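Local coordinates for class I phosphodiesterase PDEB1 (Leishmania major, PDB 2R8Q), which is a class I phosphodiesterase whose largely helical catalytic domain, of the HD-type family, holds a zinc ion and a magnesium ion beside a ligand pocket, at residues 137-142 with 209-214; 142-147 with 273-278; 152-157 with 289-294; 214-219 with 253-258. All coordinates share one frame; numbering follows the deposited sequence.

Contact 1: residues 137-142 with 209-214; sequences ALVHDL and DCVLAT. With ZN (zinc ion), chain C; MG (magnesium ion), chain D.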
# COMPACT_ATOMS: atom_id res chain seq x y z
N ALA A 137 -14.07 -12.20 -1.83
CA ALA A 137 -13.39 -13.46 -1.58
C ALA A 137 -12.19 -13.64 -2.52
O ALA A 137 -11.14 -14.14 -2.10
CB ALA A 137 -14.37 -14.62 -1.74
N LEU A 138 -12.33 -13.23 -3.77
CA LEU A 138 -11.26 -13.40 -4.75
C LEU A 138 -10.05 -12.49 -4.57
O LEU A 138 -8.96 -12.81 -5.04
CB LEU A 138 -11.82 -13.23 -6.17
CG LEU A 138 -12.90 -14.25 -6.56
CD1 LEU A 138 -13.48 -13.89 -7.93
CD2 LEU A 138 -12.30 -15.65 -6.58
N VAL A 139 -10.22 -11.37 -3.87
CA VAL A 139 -9.11 -10.44 -3.67
C VAL A 139 -8.56 -10.45 -2.25
O VAL A 139 -7.54 -9.84 -1.99
CB VAL A 139 -9.54 -8.97 -3.95
CG1 VAL A 139 -10.17 -8.85 -5.33
CG2 VAL A 139 -10.50 -8.50 -2.87
N HIS A 140 -9.21 -11.18 -1.35
CA HIS A 140 -8.81 -11.14 0.05
C HIS A 140 -7.42 -11.58 0.49
O HIS A 140 -7.01 -11.25 1.61
CB HIS A 140 -9.89 -11.81 0.93
CG HIS A 140 -9.63 -13.25 1.24
ND1 HIS A 140 -9.94 -14.27 0.37
CD2 HIS A 140 -9.08 -13.84 2.33
CE1 HIS A 140 -9.60 -15.42 0.91
NE2 HIS A 140 -9.07 -15.19 2.10
N ASP A 141 -6.68 -12.28 -0.37
CA ASP A 141 -5.32 -12.71 -0.03
C ASP A 141 -4.31 -12.38 -1.14
O ASP A 141 -3.22 -12.96 -1.18
CB ASP A 141 -5.27 -14.23 0.24
CG ASP A 141 -5.55 -14.57 1.68
OD1 ASP A 141 -5.10 -13.80 2.56
OD2 ASP A 141 -6.19 -15.61 1.94
N LEU A 142 -4.65 -11.44 -2.01
CA LEU A 142 -3.77 -11.08 -3.12
C LEU A 142 -2.28 -10.92 -2.79
O LEU A 142 -1.92 -10.18 -1.88
CB LEU A 142 -4.26 -9.80 -3.80
CG LEU A 142 -5.57 -9.87 -4.59
CD1 LEU A 142 -6.09 -8.46 -4.85
CD2 LEU A 142 -5.35 -10.61 -5.90
N ASP A 209 -13.54 -3.42 4.41
CA ASP A 209 -13.87 -3.85 5.77
C ASP A 209 -13.75 -5.36 5.89
O ASP A 209 -13.22 -5.88 6.87
CB ASP A 209 -15.31 -3.45 6.15
CG ASP A 209 -15.47 -1.97 6.41
OD1 ASP A 209 -14.46 -1.30 6.74
OD2 ASP A 209 -16.61 -1.47 6.29
N CYS A 210 -14.25 -6.06 4.88
CA CYS A 210 -14.21 -7.51 4.88
C CYS A 210 -12.79 -8.07 4.82
O CYS A 210 -12.46 -9.00 5.55
CB CYS A 210 -15.05 -8.06 3.73
SG CYS A 210 -16.82 -7.98 4.08
N VAL A 211 -11.95 -7.50 3.96
CA VAL A 211 -10.58 -7.98 3.86
C VAL A 211 -9.84 -7.71 5.17
O VAL A 211 -9.12 -8.57 5.68
CB VAL A 211 -9.81 -7.29 2.71
CG1 VAL A 211 -8.37 -7.77 2.69
CG2 VAL A 211 -10.48 -7.60 1.38
N LEU A 212 -10.00 -6.51 5.72
CA LEU A 212 -9.31 -6.19 6.96
C LEU A 212 -9.77 -7.08 8.11
O LEU A 212 -9.00 -7.37 9.03
CB LEU A 212 -9.51 -4.71 7.32
CG LEU A 212 -8.92 -3.70 6.33
CD1 LEU A 212 -9.23 -2.29 6.81
CD2 LEU A 212 -7.42 -3.91 6.19
N ALA A 213 -11.02 -7.52 8.04
CA ALA A 213 -11.58 -8.38 9.08
C ALA A 213 -10.98 -9.79 9.09
O ALA A 213 -11.17 -10.52 10.06
CB ALA A 213 -13.09 -8.48 8.92
N THR A 214 -10.26 -10.16 8.04
CA THR A 214 -9.67 -11.50 7.98
C THR A 214 -8.36 -11.65 8.75
O THR A 214 -7.81 -12.75 8.82
CB THR A 214 -9.43 -11.97 6.53
OG1 THR A 214 -8.54 -11.07 5.86
CG2 THR A 214 -10.75 -12.07 5.77
ZN ZN C . -7.63 -16.36 3.32
MG MG D . -5.46 -13.61 4.68
O HOH W 1 -6.58 -11.80 4.13
O HOH W 2 -5.77 -12.96 6.76
O HOH W 3 -7.24 -14.88 4.84
O HOH W 4 -6.29 -17.47 4.81
O HOH W 5 -3.62 -12.38 4.71
O HOH W 6 -4.20 -15.30 5.38

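Contact 2: residues 142-147 with 273-278; sequences LDHMGV and TEEFYR. With IBM (3-isobutyl-1-methylxanthine), chain E.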
# COMPACT_ATOMS: atom_id res chain seq x y z
N LEU A 142 -4.65 -11.44 -2.01
CA LEU A 142 -3.77 -11.08 -3.12
C LEU A 142 -2.28 -10.92 -2.79
O LEU A 142 -1.92 -10.18 -1.88
CB LEU A 142 -4.26 -9.80 -3.80
CG LEU A 142 -5.57 -9.87 -4.59
CD1 LEU A 142 -6.09 -8.46 -4.85
CD2 LEU A 142 -5.35 -10.61 -5.90
N ASP A 143 -1.44 -11.61 -3.54
CA ASP A 143 0.01 -11.55 -3.40
C ASP A 143 0.56 -12.02 -2.06
O ASP A 143 1.60 -11.55 -1.60
CB ASP A 143 0.48 -10.12 -3.72
CG ASP A 143 1.99 -10.01 -3.89
OD1 ASP A 143 2.58 -10.87 -4.58
OD2 ASP A 143 2.58 -9.05 -3.35
N HIS A 144 -0.16 -12.93 -1.42
CA HIS A 144 0.29 -13.50 -0.15
C HIS A 144 1.61 -14.20 -0.48
O HIS A 144 1.74 -14.85 -1.53
CB HIS A 144 -0.74 -14.50 0.37
CG HIS A 144 -0.60 -14.83 1.82
ND1 HIS A 144 0.46 -15.54 2.33
CD2 HIS A 144 -1.41 -14.55 2.88
CE1 HIS A 144 0.31 -15.69 3.64
NE2 HIS A 144 -0.82 -15.10 3.99
N MET A 145 2.60 -14.07 0.41
CA MET A 145 3.91 -14.66 0.19
C MET A 145 4.17 -15.96 0.94
O MET A 145 5.28 -16.48 0.92
CB MET A 145 4.98 -13.62 0.54
CG MET A 145 4.85 -12.33 -0.27
SD MET A 145 5.69 -10.88 0.43
CE MET A 145 4.30 -9.76 0.68
N GLY A 146 3.15 -16.48 1.62
CA GLY A 146 3.33 -17.72 2.35
C GLY A 146 3.81 -17.56 3.78
O GLY A 146 4.16 -18.55 4.43
N VAL A 147 3.86 -16.32 4.28
CA VAL A 147 4.28 -16.08 5.66
C VAL A 147 3.23 -15.17 6.30
O VAL A 147 2.61 -14.36 5.62
CB VAL A 147 5.67 -15.40 5.74
CG1 VAL A 147 6.73 -16.35 5.20
CG2 VAL A 147 5.68 -14.10 4.96
N THR A 273 -0.25 -26.95 6.58
CA THR A 273 0.92 -27.44 7.29
C THR A 273 2.21 -27.21 6.51
O THR A 273 3.20 -26.73 7.08
CB THR A 273 0.78 -28.94 7.61
OG1 THR A 273 -0.34 -29.13 8.48
CG2 THR A 273 2.04 -29.46 8.30
N GLU A 274 2.22 -27.54 5.23
CA GLU A 274 3.41 -27.35 4.42
C GLU A 274 3.78 -25.88 4.29
O GLU A 274 4.96 -25.53 4.28
CB GLU A 274 3.24 -27.97 3.04
CG GLU A 274 4.45 -27.80 2.11
CD GLU A 274 5.77 -28.27 2.73
OE1 GLU A 274 5.75 -29.22 3.55
OE2 GLU A 274 6.83 -27.71 2.38
N GLU A 275 2.78 -25.00 4.19
CA GLU A 275 3.10 -23.58 4.08
C GLU A 275 3.73 -23.10 5.38
O GLU A 275 4.70 -22.34 5.37
CB GLU A 275 1.85 -22.75 3.76
CG GLU A 275 2.17 -21.27 3.62
CD GLU A 275 1.06 -20.47 2.97
OE1 GLU A 275 0.63 -20.84 1.85
OE2 GLU A 275 0.62 -19.47 3.57
N PHE A 276 3.16 -23.54 6.51
CA PHE A 276 3.69 -23.16 7.82
C PHE A 276 5.13 -23.64 7.96
O PHE A 276 6.00 -22.90 8.42
CB PHE A 276 2.83 -23.77 8.94
CG PHE A 276 1.53 -23.05 9.20
CD1 PHE A 276 1.18 -21.91 8.48
CD2 PHE A 276 0.67 -23.51 10.18
CE1 PHE A 276 -0.02 -21.24 8.74
CE2 PHE A 276 -0.53 -22.85 10.45
CZ PHE A 276 -0.87 -21.71 9.72
N TYR A 277 5.39 -24.89 7.58
CA TYR A 277 6.74 -25.44 7.67
C TYR A 277 7.72 -24.63 6.84
O TYR A 277 8.88 -24.45 7.23
CB TYR A 277 6.76 -26.90 7.21
CG TYR A 277 6.18 -27.90 8.19
CD1 TYR A 277 6.01 -29.23 7.84
CD2 TYR A 277 5.81 -27.51 9.48
CE1 TYR A 277 5.49 -30.16 8.73
CE2 TYR A 277 5.29 -28.43 10.39
CZ TYR A 277 5.13 -29.75 10.01
OH TYR A 277 4.62 -30.66 10.90
N ARG A 278 7.28 -24.14 5.69
CA ARG A 278 8.18 -23.35 4.86
C ARG A 278 8.47 -22.01 5.52
O ARG A 278 9.56 -21.46 5.37
CB ARG A 278 7.60 -23.17 3.46
CG ARG A 278 7.54 -24.48 2.69
CD ARG A 278 7.15 -24.30 1.23
NE ARG A 278 6.95 -25.59 0.59
CZ ARG A 278 6.66 -25.76 -0.69
NH1 ARG A 278 6.53 -24.70 -1.49
NH2 ARG A 278 6.49 -26.98 -1.18
N9 IBM E . -4.24 -21.76 11.51
C8 IBM E . -3.66 -22.68 12.35
N7 IBM E . -3.96 -23.93 12.06
C5 IBM E . -4.80 -23.81 10.96
C4 IBM E . -4.98 -22.49 10.61
N3 IBM E . -5.73 -22.01 9.60
C2 IBM E . -6.36 -22.96 8.85
N1 IBM E . -6.23 -24.32 9.13
C6 IBM E . -5.45 -24.75 10.18
O6 IBM E . -5.34 -25.94 10.42
O2 IBM E . -7.07 -22.61 7.91
C10 IBM E . -6.93 -25.30 8.30
C11 IBM E . -5.84 -20.59 9.32
C12 IBM E . -4.47 -20.05 8.88
C13 IBM E . -4.31 -20.14 7.37
C14 IBM E . -4.27 -18.62 9.36
O HOH W 7 5.53 -20.63 3.26

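Contact 3: residues 152-157 with 289-294; sequences YLKTDS and EVLPMF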
# COMPACT_ATOMS: atom_id res chain seq x y z
N TYR A 152 6.83 -10.76 9.23
CA TYR A 152 7.33 -9.46 8.81
C TYR A 152 7.88 -8.64 9.97
O TYR A 152 8.86 -7.90 9.81
CB TYR A 152 6.22 -8.68 8.10
CG TYR A 152 5.81 -9.31 6.79
CD1 TYR A 152 4.71 -10.15 6.72
CD2 TYR A 152 6.56 -9.10 5.63
CE1 TYR A 152 4.35 -10.77 5.52
CE2 TYR A 152 6.22 -9.71 4.43
CZ TYR A 152 5.11 -10.55 4.38
OH TYR A 152 4.78 -11.16 3.20
N LEU A 153 7.27 -8.79 11.14
CA LEU A 153 7.72 -8.06 12.31
C LEU A 153 8.98 -8.69 12.91
O LEU A 153 9.94 -7.99 13.22
CB LEU A 153 6.60 -8.03 13.36
CG LEU A 153 5.29 -7.37 12.92
CD1 LEU A 153 4.27 -7.45 14.05
CD2 LEU A 153 5.55 -5.91 12.54
N LYS A 154 8.97 -10.01 13.04
CA LYS A 154 10.10 -10.74 13.61
C LYS A 154 11.41 -10.60 12.83
O LYS A 154 12.49 -10.61 13.42
CB LYS A 154 9.77 -12.23 13.72
CG LYS A 154 8.65 -12.59 14.67
CD LYS A 154 8.44 -14.10 14.68
CE LYS A 154 7.36 -14.50 15.67
NZ LYS A 154 7.09 -15.97 15.61
N THR A 155 11.31 -10.49 11.51
CA THR A 155 12.49 -10.40 10.66
C THR A 155 12.90 -8.99 10.23
O THR A 155 13.76 -8.84 9.37
CB THR A 155 12.29 -11.24 9.39
OG1 THR A 155 11.16 -10.74 8.66
CG2 THR A 155 12.05 -12.70 9.74
N ASP A 156 12.29 -7.98 10.83
CA ASP A 156 12.61 -6.60 10.49
C ASP A 156 12.46 -6.34 8.99
O ASP A 156 13.22 -5.57 8.40
CB ASP A 156 14.03 -6.25 10.93
CG ASP A 156 14.17 -6.14 12.43
OD1 ASP A 156 13.89 -7.13 13.14
OD2 ASP A 156 14.56 -5.05 12.91
N SER A 157 11.48 -6.99 8.37
CA SER A 157 11.23 -6.81 6.94
C SER A 157 10.74 -5.38 6.73
O SER A 157 10.11 -4.80 7.62
CB SER A 157 10.17 -7.80 6.46
OG SER A 157 8.94 -7.59 7.15
N GLU A 289 12.94 -16.85 16.11
CA GLU A 289 12.16 -17.88 16.79
C GLU A 289 11.17 -18.59 15.87
O GLU A 289 10.51 -17.97 15.05
CB GLU A 289 11.40 -17.27 17.97
CG GLU A 289 10.45 -18.23 18.66
CD GLU A 289 9.68 -17.56 19.79
OE1 GLU A 289 10.31 -17.14 20.78
OE2 GLU A 289 8.43 -17.46 19.68
N VAL A 290 11.09 -19.91 16.04
CA VAL A 290 10.18 -20.74 15.25
C VAL A 290 9.23 -21.43 16.22
O VAL A 290 9.66 -22.18 17.09
CB VAL A 290 10.94 -21.83 14.46
CG1 VAL A 290 9.96 -22.66 13.65
CG2 VAL A 290 11.97 -21.18 13.55
N LEU A 291 7.93 -21.16 16.07
CA LEU A 291 6.94 -21.78 16.94
C LEU A 291 6.73 -23.23 16.49
O LEU A 291 6.89 -23.55 15.32
CB LEU A 291 5.62 -21.00 16.88
CG LEU A 291 5.71 -19.54 17.35
CD1 LEU A 291 4.34 -18.89 17.28
CD2 LEU A 291 6.25 -19.50 18.77
N PRO A 292 6.38 -24.12 17.43
CA PRO A 292 6.16 -25.54 17.14
C PRO A 292 5.35 -25.84 15.88
O PRO A 292 5.72 -26.71 15.09
CB PRO A 292 5.46 -26.05 18.40
CG PRO A 292 6.08 -25.22 19.46
CD PRO A 292 6.08 -23.84 18.85
N MET A 293 4.26 -25.11 15.71
CA MET A 293 3.35 -25.28 14.58
C MET A 293 4.03 -25.06 13.22
O MET A 293 3.54 -25.53 12.19
CB MET A 293 2.18 -24.31 14.74
CG MET A 293 1.09 -24.43 13.70
SD MET A 293 -0.19 -23.20 13.98
CE MET A 293 -1.25 -24.07 15.13
N PHE A 294 5.15 -24.35 13.22
CA PHE A 294 5.87 -24.07 11.98
C PHE A 294 7.18 -24.84 11.87
O PHE A 294 7.94 -24.64 10.92
CB PHE A 294 6.17 -22.56 11.89
CG PHE A 294 4.95 -21.69 11.96
CD1 PHE A 294 4.28 -21.51 13.16
CD2 PHE A 294 4.47 -21.06 10.82
CE1 PHE A 294 3.14 -20.71 13.23
CE2 PHE A 294 3.33 -20.25 10.88
CZ PHE A 294 2.66 -20.08 12.08

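Contact 4: residues 214-219 with 253-258; sequences TDMAKH and GDVSNV. With ZN (zinc ion), chain C; IBM (3-isobutyl-1-methylxanthine), chain E.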
# COMPACT_ATOMS: atom_id res chain seq x y z
N THR A 214 -10.26 -10.16 8.04
CA THR A 214 -9.67 -11.50 7.98
C THR A 214 -8.36 -11.65 8.75
O THR A 214 -7.81 -12.75 8.82
CB THR A 214 -9.43 -11.97 6.53
OG1 THR A 214 -8.54 -11.07 5.86
CG2 THR A 214 -10.75 -12.07 5.77
N ASP A 215 -7.85 -10.56 9.33
CA ASP A 215 -6.62 -10.66 10.11
C ASP A 215 -6.98 -11.39 11.40
O ASP A 215 -7.74 -10.86 12.22
CB ASP A 215 -6.06 -9.28 10.44
CG ASP A 215 -4.79 -9.34 11.27
OD1 ASP A 215 -4.35 -10.46 11.60
OD2 ASP A 215 -4.23 -8.27 11.59
N MET A 216 -6.44 -12.59 11.59
CA MET A 216 -6.75 -13.38 12.77
C MET A 216 -6.33 -12.77 14.10
O MET A 216 -6.77 -13.22 15.16
CB MET A 216 -6.17 -14.79 12.63
CG MET A 216 -6.94 -15.68 11.67
SD MET A 216 -8.69 -15.90 12.12
CE MET A 216 -8.57 -17.11 13.41
N ALA A 217 -5.49 -11.74 14.06
CA ALA A 217 -5.07 -11.09 15.30
C ALA A 217 -6.27 -10.38 15.92
O ALA A 217 -6.30 -10.12 17.13
CB ALA A 217 -3.96 -10.09 15.02
N LYS A 218 -7.27 -10.08 15.09
CA LYS A 218 -8.47 -9.39 15.54
C LYS A 218 -9.61 -10.36 15.79
O LYS A 218 -10.75 -9.95 16.01
CB LYS A 218 -8.91 -8.38 14.47
CG LYS A 218 -7.86 -7.34 14.11
CD LYS A 218 -8.30 -6.51 12.90
CE LYS A 218 -9.57 -5.73 13.18
NZ LYS A 218 -9.98 -4.89 12.02
N HIS A 219 -9.31 -11.65 15.77
CA HIS A 219 -10.34 -12.67 15.95
C HIS A 219 -11.22 -12.54 17.20
O HIS A 219 -12.45 -12.51 17.09
CB HIS A 219 -9.71 -14.06 15.94
CG HIS A 219 -10.72 -15.17 15.98
ND1 HIS A 219 -11.52 -15.49 14.90
CD2 HIS A 219 -11.09 -15.99 16.99
CE1 HIS A 219 -12.35 -16.45 15.25
NE2 HIS A 219 -12.11 -16.78 16.51
N GLY A 253 -15.71 -18.23 6.13
CA GLY A 253 -15.23 -18.89 4.93
C GLY A 253 -13.73 -19.09 4.99
O GLY A 253 -13.20 -20.11 4.54
N ASP A 254 -13.03 -18.12 5.55
CA ASP A 254 -11.58 -18.17 5.65
C ASP A 254 -11.08 -19.33 6.53
O ASP A 254 -10.02 -19.91 6.25
CB ASP A 254 -11.06 -16.83 6.18
CG ASP A 254 -9.69 -16.48 5.65
OD1 ASP A 254 -9.26 -17.06 4.62
OD2 ASP A 254 -9.04 -15.60 6.25
N VAL A 255 -11.82 -19.67 7.57
CA VAL A 255 -11.42 -20.78 8.45
C VAL A 255 -12.35 -21.98 8.30
O VAL A 255 -12.49 -22.80 9.22
CB VAL A 255 -11.39 -20.35 9.94
CG1 VAL A 255 -10.36 -19.25 10.13
CG2 VAL A 255 -12.77 -19.89 10.40
N SER A 256 -12.96 -22.11 7.13
CA SER A 256 -13.90 -23.19 6.84
C SER A 256 -13.31 -24.56 6.51
O SER A 256 -14.04 -25.54 6.41
CB SER A 256 -14.82 -22.79 5.69
OG SER A 256 -14.09 -22.62 4.48
N ASN A 257 -11.99 -24.63 6.34
CA ASN A 257 -11.36 -25.91 6.00
C ASN A 257 -11.78 -27.04 6.95
O ASN A 257 -12.04 -28.16 6.52
CB ASN A 257 -9.84 -25.80 6.03
CG ASN A 257 -9.28 -24.97 4.87
OD1 ASN A 257 -8.09 -24.64 4.87
ND2 ASN A 257 -10.11 -24.66 3.89
N VAL A 258 -11.86 -26.73 8.25
CA VAL A 258 -12.22 -27.73 9.25
C VAL A 258 -13.68 -28.17 9.25
O VAL A 258 -14.04 -29.12 9.95
CB VAL A 258 -11.86 -27.25 10.67
CG1 VAL A 258 -10.36 -27.06 10.79
CG2 VAL A 258 -12.61 -25.97 10.99
ZN ZN C . -7.63 -16.36 3.32
N9 IBM E . -4.24 -21.76 11.51
C8 IBM E . -3.66 -22.68 12.35
N7 IBM E . -3.96 -23.93 12.06
C5 IBM E . -4.80 -23.81 10.96
C4 IBM E . -4.98 -22.49 10.61
N3 IBM E . -5.73 -22.01 9.60
C2 IBM E . -6.36 -22.96 8.85
N1 IBM E . -6.23 -24.32 9.13
C6 IBM E . -5.45 -24.75 10.18
O6 IBM E . -5.34 -25.94 10.42
O2 IBM E . -7.07 -22.61 7.91
C10 IBM E . -6.93 -25.30 8.30
C11 IBM E . -5.84 -20.59 9.32
C12 IBM E . -4.47 -20.05 8.88
C13 IBM E . -4.31 -20.14 7.37
C14 IBM E . -4.27 -18.62 9.36
O HOH W 8 -9.53 -15.04 8.68
O HOH W 3 -7.24 -14.88 4.84
O HOH W 4 -6.29 -17.47 4.81

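Contact 1: residues 137-142 with 209-214
Val211 overlaps the backbone of His140 with both methyl groups, CG1 lying 3.9 Å from His140 O and CG2 4.1 Å from His140 CA. Val211 CG1 stands anti to the backbone N (chi1 177°), which leaves Val211 CG2 beside that N, 4.3 Å from Val139 CG2. One turn further, Thr214 brings its methyl CG2 obliquely to the imidazole, 4.2 Å from His140 CD2. The polar link is indirect. Water 1, a magnesium ligand, donates one hydrogen to His140 O at 2.6 Å and the other to Thr214 OG1 at 2.7 Å, while Thr214 OG1 donates its own hydrogen bond to Val211 O in the carbonyl plane. Water 2, also on the magnesium ion, donates to Thr214 O. On the metal side, His140 ND1 is tied to Ala137 O at 2.7 Å, nearly straight (174°) and in the ring plane, which fixes the ring's rotation and aims NE2 at the zinc ion, 2.2 Å away. Asp141 spans the pair, OD2 on zinc and OD1 on magnesium; His140-Asp141 is the doublet that gives the HD family its name. His104 and Asp254 complete the protein ligands of the zinc. Helix 171-184 packs against Val139, Val211 and Thr214, helix 102-118 against the His140 side chain, and helix 80-92 against Val139.

Contact 2: residues 142-147 with 273-278
The loop that runs on from the metal-binding His-Asp doublet meets helix 262-285, a wall of the ligand pocket, where Gly146 touches Glu275. The Glu275 chain, with CG anti to its backbone N (chi1 -179°) and extended beyond, reaches across to the loop and rests on the glycine: Glu275 OE2 is 3.4 Å from Gly146 CA, and Glu275 CG is 3.5 Å from Gly146 O. Water 7 donates to both Gly146 O and Glu275 O, 2.8 Å from each, and so bridges the two backbones. His144 flanks the carboxylate, its CE1 3.8 Å from Glu275 OE2, with ring and carboxylate planes 41° apart. The ring is held by its own loop: Gly146 N donates to His144 ND1 at 2.9 Å, close to the ring plane. One residue along the helix, Phe276 turns the other way and presents its ring edge to 3-isobutyl-1-methylxanthine, CE2 lying 3.7 Å from C8 of the ligand. The hydrogen bonds of the Glu275 carboxylate go to a third stretch of chain, OE2 to His100 ND1 and OE1 to Tyr99 N, and the rings of His100 and His144 are stacked. Glu275 thus touches the loop through van der Waals contact while its carboxylate holds two pocket residues, consistent with a second-shell role that links the loop to the ligand site.

Contact 3: residues 152-157 with 289-294
The end of helix 149-154 reaches the loop 289-294 through one side chain, Lys154, and the residues about it show how that helix is closed. Tyr152 comes first: its carbonyl O accepts from Ser157 N at 3.1 Å and from Ser157 OG at 2.7 Å, two bonds on one acceptor. Leu153 O takes a weak bond from Asp156 N. Lys154 then extends toward the loop, CG anti to its carbonyl carbon (chi1 -65°) and the rest of the chain fully stretched, so that the ammonium group alone arrives at the other side. There Lys154 NZ lies 4.0 Å from Glu289 O, 4.2 Å from Leu291 CG and 4.5 Å from Glu289 OE2. Thr155 leaves helical geometry, its OG1 bonded back to Phe151 O. Asp156, with a positive phi of 55°, is the C-prime residue of a Schellman motif, and it packs on Ala201 of the second subunit. Ser157 ends the turn and opens the next helix as its N-cap, OG capping Gly160 N. On the other segment, Phe294 N bonds to Leu291 O at 2.8 Å, holding a short 3-10 turn that carries the pocket residue Met293. With lysine and glutamate this far apart, their opposite charges would attract only weakly, so the surface contact is probably a diffuse electrostatic one, with no direct hydrogen bond between helix end and loop.

Contact 4: residues 214-219 with 253-258
The carboxylate of Asp254 is the flat group on which this contact turns: OD1 is bound to the zinc ion at 2.2 Å, while OD2 stands off the metal and lies 3.7 Å from Thr214 CB, the two side chains crossing at about a right angle. Water 8 bridges the two segments, donating to Thr214 O at 2.9 Å and to Asp254 OD2 at 2.5 Å. A second carboxylate, that of Asp215, is met from above its plane: Ala217 N donates to Asp215 OD1 at 3.0 Å, an Asx turn that leads into the short 3-10 segment. The amide of Asn257 serves the pocket, with OD1 accepting from Tyr99 OH and lying 3.7 Å from C10 of 3-isobutyl-1-methylxanthine. Apolar contact comes from Met216, whose side chain curls (chi1 -75°, chi2 -58°) to set SD 4.2 Å from Val255 CG1; Val313 of helix 302-324 also touches Met216. Where helix 239-254 ends, Ser256 OG bonds to Gly253 O at 2.7 Å. In Asp254, then, OD1 binds the metal, while OD2 accepts from a water that also reaches Thr214 O, which ties the zinc ligand to the loop after helix 197-212.

Contacts 1 and 4 lie around the metals, their centres about 11 Å apart; they share Thr214, the zinc ion and its waters 3 and 4. Contact 2 begins where contact 1 leaves off, at Leu142, and its centre is about 16 Å from that of contact 1. It faces 3-isobutyl-1-methylxanthine from the Phe276 side, whereas contact 4, about 15 Å away between centres, meets the ligand through Asn257. Contact 3 is peripheral, its centre about 23 Å from that of contact 1, yet its Met293 is itself a pocket residue, and Met293 SD lies 3.6 Å from Phe276 CE2 of contact 2. Contact 4 is nested within the loops closed by contacts 2 and 3.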